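Local coordinates for major capsid protein (Paramecium bursaria Chlorella virus 1, PDB 5TIP) that self-assembles as trimers into the large icosahedral capsid of the virus, where it is the main structural glycoprotein, at residues 221-227 with 422-426. Sequence-based numbering, arbitrary orientation.
Sequences LPHEYLI and VLRIM
Two groups grip E224 OE2. R424 NE donates to it at 2.8 Å in a salt bridge, and Y16 OH of a neighbouring subunit is hydrogen-bonded both to it and to R424 NH2, so the ion pair forms part of the trimer interface. The N-H of R424 NE meets the anti lone pair of OE2, the one away from OE1, with an angle of 156° at the hydrogen. OE2 lies in the guanidinium plane, and the carboxylate is turned 27° from that plane. Both side chains leave the same face of the sheet and run side by side, their CG atoms 3.9 Å apart. R424 has CG anti to its carbonyl carbon (chi1 -61°) and stays extended to NE, which brings NE level with the carboxylate.

The backbones pair as antiparallel strands. H223 and I425 form one hydrogen-bonded pair, Y225 and L423 the other; E224 with R424 and L226 with V422 are non-hydrogen-bonded pairs. This joins the start of strand 223-237 to the end of strand 412-426 in the second of the two jelly-roll domains expected for this capsid family.

The face with H223, Y225, L423 and I425 is buried. I425 CD1 reaches Y225 CE1 at 4.1 Å, and the two side chains cross at a slant. L423 O lies at the edge of the Y225 ring, 3.9 Å from CD1. I227 CG2 rests 4.0 Å from L423 CB. K27 of the other neighbouring subunit makes a cation-pi contact with Y225 and donates to E224 O. H223 NE2 is hydrogen-bonded to F218 O of the preceding helix 212-220.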
ATOM      1  N   LEU A 221      13.404  -6.015  36.805  1.00 40.38           N
ATOM      2  CA  LEU A 221      14.578  -5.413  36.192  1.00 42.46           C
ATOM      3  C   LEU A 221      14.318  -3.965  35.789  1.00 41.48           C
ATOM      4  O   LEU A 221      13.174  -3.578  35.532  1.00 42.67           O
ATOM      5  CB  LEU A 221      14.988  -6.203  34.950  1.00 45.94           C
ATOM      6  CG  LEU A 221      15.107  -7.719  35.080  1.00 49.05           C
ATOM      7  CD1 LEU A 221      15.284  -8.358  33.711  1.00 49.65           C
ATOM      8  CD2 LEU A 221      16.263  -8.069  35.983  1.00 49.72           C
ATOM      9  N   PRO A 222      15.399  -3.188  35.634  1.00 40.68           N
ATOM     10  CA  PRO A 222      15.306  -1.803  35.169  1.00 39.31           C
ATOM     11  C   PRO A 222      15.060  -1.834  33.660  1.00 35.39           C
ATOM     12  O   PRO A 222      15.594  -2.708  32.977  1.00 36.63           O
ATOM     13  CB  PRO A 222      16.696  -1.244  35.468  1.00 40.12           C
ATOM     14  CG  PRO A 222      17.595  -2.431  35.391  1.00 40.46           C
ATOM     15  CD  PRO A 222      16.790  -3.593  35.903  1.00 40.94           C
ATOM     16  N   HIS A 223      14.265  -0.900  33.151  1.00 30.36           N
ATOM     17  CA  HIS A 223      13.933  -0.852  31.738  1.00 29.56           C
ATOM     18  C   HIS A 223      14.356   0.483  31.147  1.00 30.26           C
ATOM     19  O   HIS A 223      14.311   1.520  31.813  1.00 33.74           O
ATOM     20  CB  HIS A 223      12.430  -1.069  31.513  1.00 33.54           C
ATOM     21  CG  HIS A 223      11.903  -2.326  32.131  1.00 36.81           C
ATOM     22  ND1 HIS A 223      12.260  -3.582  31.690  1.00 37.40           N
ATOM     23  CD2 HIS A 223      11.043  -2.520  33.159  1.00 37.46           C
ATOM     24  CE1 HIS A 223      11.644  -4.494  32.419  1.00 38.12           C
ATOM     25  NE2 HIS A 223      10.898  -3.877  33.318  1.00 37.14           N
ATOM     26  N   GLU A 224      14.775   0.443  29.884  1.00 28.87           N
ATOM     27  CA  GLU A 224      15.080   1.642  29.113  1.00 29.67           C
ATOM     28  C   GLU A 224      14.386   1.536  27.766  1.00 26.81           C
ATOM     29  O   GLU A 224      14.656   0.607  26.999  1.00 29.01           O
ATOM     30  CB  GLU A 224      16.589   1.827  28.927  1.00 37.43           C
ATOM     31  CG  GLU A 224      17.307   2.368  30.151  1.00 44.59           C
ATOM     32  CD  GLU A 224      18.750   2.732  29.864  1.00 48.55           C
ATOM     33  OE1 GLU A 224      19.405   2.010  29.083  1.00 50.21           O
ATOM     34  OE2 GLU A 224      19.224   3.753  30.404  1.00 49.42           O
ATOM     35  N   TYR A 225      13.492   2.478  27.486  1.00 25.90           N
ATOM     36  CA  TYR A 225      12.744   2.515  26.239  1.00 22.40           C
ATOM     37  C   TYR A 225      13.169   3.733  25.431  1.00 24.58           C
ATOM     38  O   TYR A 225      13.196   4.851  25.955  1.00 27.10           O
ATOM     39  CB  TYR A 225      11.237   2.562  26.504  1.00 23.03           C
ATOM     40  CG  TYR A 225      10.664   1.299  27.107  1.00 25.28           C
ATOM     41  CD1 TYR A 225      10.660   1.101  28.483  1.00 25.64           C
ATOM     42  CD2 TYR A 225      10.105   0.315  26.303  1.00 24.14           C
ATOM     43  CE1 TYR A 225      10.130  -0.049  29.037  1.00 24.00           C
ATOM     44  CE2 TYR A 225       9.573  -0.836  26.848  1.00 23.42           C
ATOM     45  CZ  TYR A 225       9.588  -1.013  28.214  1.00 24.07           C
ATOM     46  OH  TYR A 225       9.057  -2.159  28.755  1.00 27.63           O
ATOM     47  N   LEU A 226      13.500   3.515  24.163  1.00 27.61           N
ATOM     48  CA  LEU A 226      13.784   4.611  23.239  1.00 28.45           C
ATOM     49  C   LEU A 226      12.456   5.034  22.629  1.00 30.80           C
ATOM     50  O   LEU A 226      11.911   4.347  21.762  1.00 35.82           O
ATOM     51  CB  LEU A 226      14.786   4.185  22.173  1.00 27.12           C
ATOM     52  CG  LEU A 226      15.229   5.271  21.187  1.00 25.27           C
ATOM     53  CD1 LEU A 226      15.926   6.413  21.909  1.00 23.98           C
ATOM     54  CD2 LEU A 226      16.122   4.689  20.102  1.00 27.73           C
ATOM     55  N   ILE A 227      11.928   6.163  23.089  1.00 29.57           N
ATOM     56  CA  ILE A 227      10.595   6.607  22.716  1.00 27.96           C
ATOM     57  C   ILE A 227      10.702   7.823  21.804  1.00 26.82           C
ATOM     58  O   ILE A 227      11.774   8.397  21.610  1.00 28.70           O
ATOM     59  CB  ILE A 227       9.725   6.920  23.950  1.00 27.31           C
ATOM     60  CG1 ILE A 227      10.167   8.234  24.597  1.00 27.85           C
ATOM     61  CG2 ILE A 227       9.796   5.783  24.954  1.00 28.18           C
ATOM     62  CD1 ILE A 227       9.261   8.699  25.713  1.00 28.04           C
ATOM     63  N   VAL A 422      14.542   8.954  26.041  1.00 23.07           N
ATOM     64  CA  VAL A 422      14.721   7.688  26.738  1.00 25.17           C
ATOM     65  C   VAL A 422      13.844   7.690  27.980  1.00 26.80           C
ATOM     66  O   VAL A 422      13.934   8.603  28.809  1.00 28.34           O
ATOM     67  CB  VAL A 422      16.195   7.439  27.106  1.00 25.15           C
ATOM     68  CG1 VAL A 422      16.332   6.133  27.872  1.00 25.65           C
ATOM     69  CG2 VAL A 422      17.056   7.414  25.855  1.00 23.42           C
ATOM     70  N   LEU A 423      12.997   6.673  28.101  1.00 28.07           N
ATOM     71  CA  LEU A 423      12.140   6.488  29.265  1.00 24.28           C
ATOM     72  C   LEU A 423      12.719   5.356  30.106  1.00 22.10           C
ATOM     73  O   LEU A 423      12.661   4.187  29.711  1.00 23.15           O
ATOM     74  CB  LEU A 423      10.705   6.186  28.839  1.00 24.13           C
ATOM     75  CG  LEU A 423       9.701   5.854  29.945  1.00 27.08           C
ATOM     76  CD1 LEU A 423       9.489   7.051  30.856  1.00 28.59           C
ATOM     77  CD2 LEU A 423       8.380   5.392  29.350  1.00 28.61           C
ATOM     78  N   ARG A 424      13.277   5.703  31.262  1.00 24.74           N
ATOM     79  CA  ARG A 424      13.840   4.729  32.184  1.00 27.68           C
ATOM     80  C   ARG A 424      12.796   4.375  33.233  1.00 27.79           C
ATOM     81  O   ARG A 424      12.154   5.265  33.799  1.00 25.73           O
ATOM     82  CB  ARG A 424      15.099   5.265  32.866  1.00 28.05           C
ATOM     83  CG  ARG A 424      16.233   5.613  31.925  1.00 30.57           C
ATOM     84  CD  ARG A 424      17.540   5.712  32.689  1.00 32.99           C
ATOM     85  NE  ARG A 424      18.650   6.126  31.837  1.00 39.26           N
ATOM     86  CZ  ARG A 424      19.159   7.353  31.827  1.00 43.51           C
ATOM     87  NH1 ARG A 424      18.661   8.283  32.630  1.00 42.91           N
ATOM     88  NH2 ARG A 424      20.170   7.647  31.020  1.00 45.28           N
ATOM     89  N   ILE A 425      12.631   3.081  33.487  1.00 26.88           N
ATOM     90  CA  ILE A 425      11.650   2.586  34.444  1.00 24.17           C
ATOM     91  C   ILE A 425      12.368   1.669  35.421  1.00 25.53           C
ATOM     92  O   ILE A 425      12.935   0.647  35.017  1.00 25.82           O
ATOM     93  CB  ILE A 425      10.491   1.850  33.750  1.00 25.20           C
ATOM     94  CG1 ILE A 425       9.727   2.820  32.845  1.00 22.36           C
ATOM     95  CG2 ILE A 425       9.567   1.227  34.775  1.00 27.81           C
ATOM     96  CD1 ILE A 425       8.608   2.187  32.069  1.00 24.10           C
ATOM     97  N   MET A 426      12.342   2.033  36.700  1.00 28.67           N
ATOM     98  CA  MET A 426      13.044   1.278  37.727  1.00 35.72           C
ATOM     99  C   MET A 426      12.422   1.601  39.076  1.00 33.71           C
ATOM    100  O   MET A 426      11.994   2.733  39.320  1.00 33.35           O
ATOM    101  CB  MET A 426      14.544   1.600  37.733  1.00 46.42           C
ATOM    102  CG  MET A 426      15.371   0.732  38.669  1.00 57.13           C
ATOM    103  SD  MET A 426      17.097   1.245  38.792  1.00 66.62           S
ATOM    104  CE  MET A 426      16.948   2.684  39.850  1.00 67.56           C
TER